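Local coordinates for UPF0230 protein TM1468 (Thermotoga maritima, PDB 1VPV) that binds long-chain fatty acids such as palmitate and may take part in lipid transport or fatty acid metabolism, at residues Q77-L88 with T110-V121. Numbering follows the deposited sequence.
Sequences QPSVEDFKKRYL and TYNSAVLASKEV. With PLM (palmitic acid), chain D.
The carbonyl oxygen of Ala-114 is gripped twice: Tyr-87 OH donates to Ala-114 O at 2.8 Å, and Ser-118 N, the helical partner, reaches it from the opposite face of the carbonyl plane. A tyrosine suits this place because its flat ring packs CE2 against the Ala-117 methyl and brings its hydroxyl to a backbone acceptor. Nearer the fatty acid, Ser-113 OG, anti to its own carbonyl carbon (chi1 -79°), is carried toward Pro-78 O and donates to it at 2.8 Å, in the carbonyl plane; the small serine ties the extended residues just before the N-cap, Ser-79, to helix 110-118. Between these bonds Phe-83 fits as a knob among Thr-110, Ser-113, Ala-114 and Ala-117. Ala-114 CB sits over the ring centre in a CH-pi contact, 3.6 Å from the centroid, and Thr-110 CG2 meets the ring edge. Replacing Phe-83 by alanine would probably leave the Ala-114 methyl without its aromatic cover and open a gap between the helices. In return, Ala-117 is a knob among Val-80, Phe-83, Lys-84 and Tyr-87, its methyl small enough for close approach. The axes of segments 80-88 and 110-118 approach to 7.9 Å, crossing at -52°: reciprocal knobs-into-holes packing in the DegV fold, the helices' N-terminal ends toward the palmitate carboxylate bound by Thr-75 and Ser-108.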
ATOM      1  N   GLN A  77       5.086 -13.725   3.345  1.00 24.22           N
ATOM      2  CA  GLN A  77       4.798 -13.490   1.917  1.00 24.75           C
ATOM      3  C   GLN A  77       4.094 -14.665   1.252  1.00 24.53           C
ATOM      4  O   GLN A  77       4.021 -15.756   1.822  1.00 23.76           O
ATOM      5  CB  GLN A  77       6.078 -13.168   1.145  1.00 22.96           C
ATOM      6  CG  GLN A  77       6.884 -14.371   0.723  1.00 27.21           C
ATOM      7  CD  GLN A  77       7.923 -14.771   1.752  1.00 36.26           C
ATOM      8  OE1 GLN A  77       7.598 -15.055   2.906  1.00 43.31           O
ATOM      9  NE2 GLN A  77       9.180 -14.783   1.342  1.00 30.04           N
ATOM     10  N   PRO A  78       3.605 -14.458   0.014  1.00 26.31           N
ATOM     11  CA  PRO A  78       3.070 -15.605  -0.733  1.00 25.97           C
ATOM     12  C   PRO A  78       4.222 -16.467  -1.241  1.00 25.51           C
ATOM     13  O   PRO A  78       5.347 -15.965  -1.469  1.00 26.09           O
ATOM     14  CB  PRO A  78       2.344 -14.952  -1.927  1.00 25.78           C
ATOM     15  CG  PRO A  78       2.377 -13.420  -1.664  1.00 25.24           C
ATOM     16  CD  PRO A  78       3.577 -13.230  -0.806  1.00 26.03           C
ATOM     17  N   SER A  79       3.958 -17.748  -1.432  1.00 23.50           N
ATOM     18  CA  SER A  79       4.988 -18.628  -1.987  1.00 23.91           C
ATOM     19  C   SER A  79       5.132 -18.383  -3.494  1.00 23.09           C
ATOM     20  O   SER A  79       4.239 -17.836  -4.159  1.00 24.09           O
ATOM     21  CB  SER A  79       4.641 -20.098  -1.740  1.00 21.48           C
ATOM     22  OG  SER A  79       3.562 -20.490  -2.605  1.00 24.96           O
ATOM     23  N   VAL A  80       6.251 -18.837  -4.029  1.00 20.52           N
ATOM     24  CA  VAL A  80       6.450 -18.857  -5.453  1.00 20.48           C
ATOM     25  C   VAL A  80       5.263 -19.545  -6.157  1.00 21.39           C
ATOM     26  O   VAL A  80       4.775 -19.060  -7.168  1.00 24.36           O
ATOM     27  CB  VAL A  80       7.772 -19.555  -5.758  1.00 21.75           C
ATOM     28  CG1 VAL A  80       7.945 -19.817  -7.264  1.00 21.92           C
ATOM     29  CG2 VAL A  80       8.920 -18.711  -5.201  1.00 20.87           C
ATOM     30  N   GLU A  81       4.768 -20.635  -5.590  1.00 21.68           N
ATOM     31  CA  GLU A  81       3.643 -21.386  -6.147  1.00 22.43           C
ATOM     32  C   GLU A  81       2.360 -20.551  -6.237  1.00 23.93           C
ATOM     33  O   GLU A  81       1.643 -20.633  -7.235  1.00 25.46           O
ATOM     34  CB  GLU A  81       3.393 -22.650  -5.303  1.00 22.65           C
ATOM     35  CG  GLU A  81       2.317 -23.583  -5.817  1.00 29.92           C
ATOM     36  N   ASP A  82       2.059 -19.775  -5.194  1.00 24.50           N
ATOM     37  CA  ASP A  82       0.859 -18.922  -5.167  1.00 22.50           C
ATOM     38  C   ASP A  82       0.902 -17.955  -6.347  1.00 24.18           C
ATOM     39  O   ASP A  82      -0.125 -17.681  -6.984  1.00 25.60           O
ATOM     40  CB  ASP A  82       0.810 -18.087  -3.888  1.00 21.64           C
ATOM     41  CG  ASP A  82       0.384 -18.886  -2.648  1.00 23.39           C
ATOM     42  OD1 ASP A  82      -0.113 -20.010  -2.761  1.00 25.65           O
ATOM     43  OD2 ASP A  82       0.495 -18.356  -1.524  1.00 30.48           O
ATOM     44  N   PHE A  83       2.091 -17.415  -6.613  1.00 22.90           N
ATOM     45  CA  PHE A  83       2.300 -16.570  -7.784  1.00 21.61           C
ATOM     46  C   PHE A  83       2.143 -17.331  -9.121  1.00 22.41           C
ATOM     47  O   PHE A  83       1.487 -16.795 -10.045  1.00 20.77           O
ATOM     48  CB  PHE A  83       3.652 -15.844  -7.733  1.00 19.66           C
ATOM     49  CG  PHE A  83       3.618 -14.550  -6.947  1.00 18.77           C
ATOM     50  CD1 PHE A  83       3.032 -13.422  -7.480  1.00 13.54           C
ATOM     51  CD2 PHE A  83       4.191 -14.466  -5.674  1.00 20.34           C
ATOM     52  CE1 PHE A  83       2.962 -12.223  -6.740  1.00 18.97           C
ATOM     53  CE2 PHE A  83       4.163 -13.281  -4.949  1.00 20.53           C
ATOM     54  CZ  PHE A  83       3.548 -12.152  -5.476  1.00 22.00           C
ATOM     55  N   LYS A  84       2.776 -18.512  -9.235  1.00 22.10           N
ATOM     56  CA  LYS A  84       2.670 -19.349 -10.436  1.00 24.94           C
ATOM     57  C   LYS A  84       1.210 -19.603 -10.784  1.00 23.59           C
ATOM     58  O   LYS A  84       0.807 -19.454 -11.928  1.00 23.15           O
ATOM     59  CB  LYS A  84       3.318 -20.731 -10.241  1.00 26.68           C
ATOM     60  CG  LYS A  84       4.708 -20.907 -10.780  1.00 29.71           C
ATOM     61  CD  LYS A  84       5.109 -22.394 -10.818  1.00 31.01           C
ATOM     62  CE  LYS A  84       4.344 -23.206 -11.899  1.00 35.49           C
ATOM     63  NZ  LYS A  84       4.891 -24.593 -12.136  1.00 31.03           N
ATOM     64  N   LYS A  85       0.429 -20.013  -9.795  1.00 23.27           N
ATOM     65  CA  LYS A  85      -0.973 -20.362 -10.045  1.00 24.32           C
ATOM     66  C   LYS A  85      -1.756 -19.178 -10.607  1.00 21.68           C
ATOM     67  O   LYS A  85      -2.448 -19.331 -11.607  1.00 22.42           O
ATOM     68  CB  LYS A  85      -1.639 -20.968  -8.800  1.00 23.96           C
ATOM     69  CG  LYS A  85      -1.096 -22.375  -8.473  1.00 28.66           C
ATOM     70  CD  LYS A  85      -1.804 -23.065  -7.303  1.00 28.01           C
ATOM     71  N   ARG A  86      -1.628 -18.011  -9.998  1.00 21.32           N
ATOM     72  CA  ARG A  86      -2.239 -16.797 -10.546  1.00 23.71           C
ATOM     73  C   ARG A  86      -1.781 -16.506 -11.984  1.00 23.47           C
ATOM     74  O   ARG A  86      -2.628 -16.247 -12.859  1.00 24.80           O
ATOM     75  CB  ARG A  86      -1.963 -15.557  -9.676  1.00 24.10           C
ATOM     76  CG  ARG A  86      -2.490 -15.623  -8.258  1.00 30.72           C
ATOM     77  CD  ARG A  86      -3.679 -14.707  -8.013  1.00 41.60           C
ATOM     78  NE  ARG A  86      -4.280 -14.949  -6.689  1.00 41.94           N
ATOM     79  CZ  ARG A  86      -5.303 -14.269  -6.182  1.00 41.29           C
ATOM     80  NH1 ARG A  86      -5.861 -13.283  -6.859  1.00 44.14           N
ATOM     81  NH2 ARG A  86      -5.762 -14.565  -4.980  1.00 52.48           N
ATOM     82  N   TYR A  87      -0.471 -16.541 -12.227  1.00 19.37           N
ATOM     83  CA  TYR A  87       0.068 -16.250 -13.573  1.00 20.12           C
ATOM     84  C   TYR A  87      -0.580 -17.146 -14.633  1.00 19.83           C
ATOM     85  O   TYR A  87      -1.008 -16.678 -15.689  1.00 19.54           O
ATOM     86  CB  TYR A  87       1.596 -16.458 -13.635  1.00 17.42           C
ATOM     87  CG  TYR A  87       2.432 -15.535 -12.752  1.00 19.32           C
ATOM     88  CD1 TYR A  87       1.903 -14.374 -12.203  1.00 19.05           C
ATOM     89  CD2 TYR A  87       3.780 -15.814 -12.498  1.00 20.36           C
ATOM     90  CE1 TYR A  87       2.684 -13.523 -11.415  1.00 19.16           C
ATOM     91  CE2 TYR A  87       4.571 -14.957 -11.722  1.00 16.86           C
ATOM     92  CZ  TYR A  87       4.016 -13.827 -11.176  1.00 18.02           C
ATOM     93  OH  TYR A  87       4.789 -12.988 -10.400  1.00 15.96           O
ATOM     94  N   LEU A  88      -0.630 -18.438 -14.328  1.00 19.92           N
ATOM     95  CA  LEU A  88      -1.221 -19.436 -15.199  1.00 20.74           C
ATOM     96  C   LEU A  88      -2.711 -19.234 -15.386  1.00 21.05           C
ATOM     97  O   LEU A  88      -3.216 -19.447 -16.489  1.00 21.31           O
ATOM     98  CB  LEU A  88      -0.987 -20.833 -14.655  1.00 20.84           C
ATOM     99  CG  LEU A  88       0.472 -21.249 -14.684  1.00 27.24           C
ATOM    100  CD1 LEU A  88       0.612 -22.583 -13.962  1.00 25.06           C
ATOM    101  CD2 LEU A  88       1.012 -21.348 -16.129  1.00 26.28           C
ATOM    102  N   THR A 110       8.068 -10.736  -0.888  1.00 20.19           N
ATOM    103  CA  THR A 110       7.037 -10.849  -1.900  1.00 20.76           C
ATOM    104  C   THR A 110       7.600 -10.637  -3.310  1.00 20.47           C
ATOM    105  O   THR A 110       7.327 -11.426  -4.224  1.00 19.37           O
ATOM    106  CB  THR A 110       5.894  -9.881  -1.606  1.00 20.56           C
ATOM    107  OG1 THR A 110       5.356 -10.200  -0.316  1.00 19.05           O
ATOM    108  CG2 THR A 110       4.800 -10.024  -2.646  1.00 23.27           C
ATOM    109  N   TYR A 111       8.405  -9.595  -3.469  1.00 20.07           N
ATOM    110  CA  TYR A 111       9.052  -9.323  -4.741  1.00 20.83           C
ATOM    111  C   TYR A 111       9.883 -10.512  -5.180  1.00 23.05           C
ATOM    112  O   TYR A 111       9.854 -10.889  -6.365  1.00 23.70           O
ATOM    113  CB  TYR A 111       9.908  -8.054  -4.667  1.00 20.48           C
ATOM    114  CG  TYR A 111      10.778  -7.831  -5.872  1.00 18.35           C
ATOM    115  CD1 TYR A 111      10.290  -7.189  -6.994  1.00 23.02           C
ATOM    116  CD2 TYR A 111      12.106  -8.271  -5.892  1.00 20.42           C
ATOM    117  CE1 TYR A 111      11.095  -6.989  -8.108  1.00 20.51           C
ATOM    118  CE2 TYR A 111      12.912  -8.083  -7.001  1.00 16.82           C
ATOM    119  CZ  TYR A 111      12.392  -7.439  -8.102  1.00 22.25           C
ATOM    120  OH  TYR A 111      13.178  -7.243  -9.204  1.00 25.59           O
ATOM    121  N   ASN A 112      10.607 -11.128  -4.246  1.00 24.19           N
ATOM    122  CA  ASN A 112      11.416 -12.278  -4.610  1.00 25.10           C
ATOM    123  C   ASN A 112      10.565 -13.417  -5.140  1.00 23.32           C
ATOM    124  O   ASN A 112      10.880 -13.953  -6.196  1.00 23.09           O
ATOM    125  CB  ASN A 112      12.337 -12.728  -3.473  1.00 25.93           C
ATOM    126  CG  ASN A 112      13.605 -11.863  -3.378  1.00 34.92           C
ATOM    127  OD1 ASN A 112      13.871 -11.026  -4.257  1.00 40.06           O
ATOM    128  ND2 ASN A 112      14.382 -12.053  -2.310  1.00 39.17           N
ATOM    129  N   SER A 113       9.479 -13.739  -4.439  1.00 22.37           N
ATOM    130  CA  SER A 113       8.588 -14.828  -4.834  1.00 21.46           C
ATOM    131  C   SER A 113       8.022 -14.608  -6.235  1.00 21.09           C
ATOM    132  O   SER A 113       8.045 -15.513  -7.096  1.00 17.87           O
ATOM    133  CB  SER A 113       7.434 -14.966  -3.860  1.00 20.04           C
ATOM    134  OG  SER A 113       7.826 -15.635  -2.709  1.00 24.34           O
ATOM    135  N   ALA A 114       7.547 -13.389  -6.445  1.00 21.18           N
ATOM    136  CA  ALA A 114       6.914 -12.999  -7.696  1.00 21.41           C
ATOM    137  C   ALA A 114       7.870 -13.154  -8.852  1.00 21.21           C
ATOM    138  O   ALA A 114       7.472 -13.618  -9.919  1.00 22.70           O
ATOM    139  CB  ALA A 114       6.418 -11.550  -7.619  1.00 20.20           C
ATOM    140  N   VAL A 115       9.130 -12.780  -8.636  1.00 22.44           N
ATOM    141  CA  VAL A 115      10.154 -12.844  -9.681  1.00 22.01           C
ATOM    142  C   VAL A 115      10.520 -14.267  -9.959  1.00 21.44           C
ATOM    143  O   VAL A 115      10.699 -14.638 -11.116  1.00 18.60           O
ATOM    144  CB  VAL A 115      11.448 -12.027  -9.338  1.00 21.29           C
ATOM    145  CG1 VAL A 115      12.578 -12.325 -10.323  1.00 18.86           C
ATOM    146  CG2 VAL A 115      11.158 -10.564  -9.376  1.00 22.57           C
ATOM    147  N   LEU A 116      10.641 -15.066  -8.902  1.00 23.17           N
ATOM    148  CA  LEU A 116      10.987 -16.475  -9.089  1.00 22.87           C
ATOM    149  C   LEU A 116       9.853 -17.159  -9.847  1.00 22.87           C
ATOM    150  O   LEU A 116      10.098 -17.971 -10.749  1.00 20.25           O
ATOM    151  CB  LEU A 116      11.278 -17.174  -7.758  1.00 22.03           C
ATOM    152  CG  LEU A 116      12.546 -16.713  -7.014  1.00 27.47           C
ATOM    153  CD1 LEU A 116      12.608 -17.278  -5.591  1.00 26.48           C
ATOM    154  CD2 LEU A 116      13.784 -17.102  -7.768  1.00 25.34           C
ATOM    155  N   ALA A 117       8.610 -16.795  -9.506  1.00 22.64           N
ATOM    156  CA  ALA A 117       7.453 -17.431 -10.142  1.00 20.86           C
ATOM    157  C   ALA A 117       7.452 -17.097 -11.638  1.00 19.68           C
ATOM    158  O   ALA A 117       7.090 -17.935 -12.444  1.00 16.14           O
ATOM    159  CB  ALA A 117       6.187 -17.010  -9.482  1.00 19.38           C
ATOM    160  N   SER A 118       7.913 -15.890 -11.998  1.00 19.23           N
ATOM    161  CA  SER A 118       7.925 -15.453 -13.419  1.00 21.56           C
ATOM    162  C   SER A 118       8.813 -16.313 -14.318  1.00 21.32           C
ATOM    163  O   SER A 118       8.607 -16.365 -15.537  1.00 20.91           O
ATOM    164  CB  SER A 118       8.399 -14.010 -13.556  1.00 21.54           C
ATOM    165  OG  SER A 118       9.795 -13.905 -13.292  1.00 24.90           O
ATOM    166  N   LYS A 119       9.812 -16.951 -13.717  1.00 21.67           N
ATOM    167  CA  LYS A 119      10.726 -17.825 -14.460  1.00 23.66           C
ATOM    168  C   LYS A 119      10.145 -19.207 -14.698  1.00 23.76           C
ATOM    169  O   LYS A 119      10.662 -19.935 -15.523  1.00 25.44           O
ATOM    170  CB  LYS A 119      12.076 -17.933 -13.743  1.00 23.18           C
ATOM    171  CG  LYS A 119      12.686 -16.549 -13.485  1.00 26.96           C
ATOM    172  CD  LYS A 119      14.192 -16.580 -13.324  1.00 32.40           C
ATOM    173  CE  LYS A 119      14.727 -15.172 -13.218  1.00 35.67           C
ATOM    174  NZ  LYS A 119      16.053 -15.052 -13.899  1.00 43.06           N
ATOM    175  N   GLU A 120       9.063 -19.564 -14.009  1.00 24.42           N
ATOM    176  CA  GLU A 120       8.463 -20.888 -14.190  1.00 24.99           C
ATOM    177  C   GLU A 120       7.228 -20.945 -15.089  1.00 24.30           C
ATOM    178  O   GLU A 120       6.536 -21.942 -15.088  1.00 24.43           O
ATOM    179  CB  GLU A 120       8.139 -21.465 -12.820  1.00 26.50           C
ATOM    180  CG  GLU A 120       9.390 -21.605 -11.944  1.00 30.02           C
ATOM    181  CD  GLU A 120       9.344 -22.813 -11.019  1.00 37.87           C
ATOM    182  OE1 GLU A 120       8.244 -23.194 -10.556  1.00 47.85           O
ATOM    183  OE2 GLU A 120      10.416 -23.387 -10.746  1.00 46.37           O
ATOM    184  N   VAL A 121       6.956 -19.888 -15.850  1.00 24.51           N
ATOM    185  CA  VAL A 121       5.770 -19.810 -16.713  1.00 24.52           C
ATOM    186  C   VAL A 121       6.093 -19.184 -18.070  1.00 27.64           C
ATOM    187  O   VAL A 121       7.054 -18.418 -18.216  1.00 27.21           O
ATOM    188  CB  VAL A 121       4.599 -19.000 -16.094  1.00 23.45           C
ATOM    189  CG1 VAL A 121       4.151 -19.611 -14.802  1.00 26.16           C
ATOM    190  CG2 VAL A 121       4.968 -17.510 -15.851  1.00 23.89           C
TER
HETATM  191  C1  PLM D 501       5.534 -10.075   4.737  1.00 34.58           C
HETATM  192  O1  PLM D 501       6.280 -10.435   3.779  1.00 33.10           O
HETATM  193  O2  PLM D 501       5.367 -10.806   5.765  1.00 29.42           O
HETATM  194  C2  PLM D 501       4.818  -8.749   4.612  1.00 28.71           C
HETATM  195  C3  PLM D 501       5.500  -7.675   5.435  1.00 19.59           C
HETATM  196  C4  PLM D 501       4.676  -6.394   5.403  1.00 17.20           C
HETATM  197  C5  PLM D 501       5.344  -5.354   6.297  1.00 17.40           C
HETATM  198  C6  PLM D 501       4.584  -4.053   6.327  1.00 19.64           C
HETATM  199  C7  PLM D 501       5.278  -2.988   7.161  1.00 20.02           C
HETATM  200  C8  PLM D 501       4.320  -1.852   7.510  1.00 18.58           C
HETATM  201  C9  PLM D 501       4.067  -0.951   6.322  1.00 18.97           C
HETATM  202  CA  PLM D 501       3.051   0.131   6.632  1.00 21.27           C
HETATM  203  CB  PLM D 501       2.939   1.108   5.472  1.00 15.01           C
HETATM  204  CC  PLM D 501       1.722   2.010   5.655  1.00 18.39           C
HETATM  205  CD  PLM D 501       1.656   3.128   4.594  1.00 20.79           C
HETATM  206  CE  PLM D 501       0.342   3.887   4.635  1.00 21.45           C
HETATM  207  CF  PLM D 501       0.338   5.104   3.724  1.00 28.46           C
HETATM  208  CG  PLM D 501      -0.008   4.754   2.273  1.00 28.46           C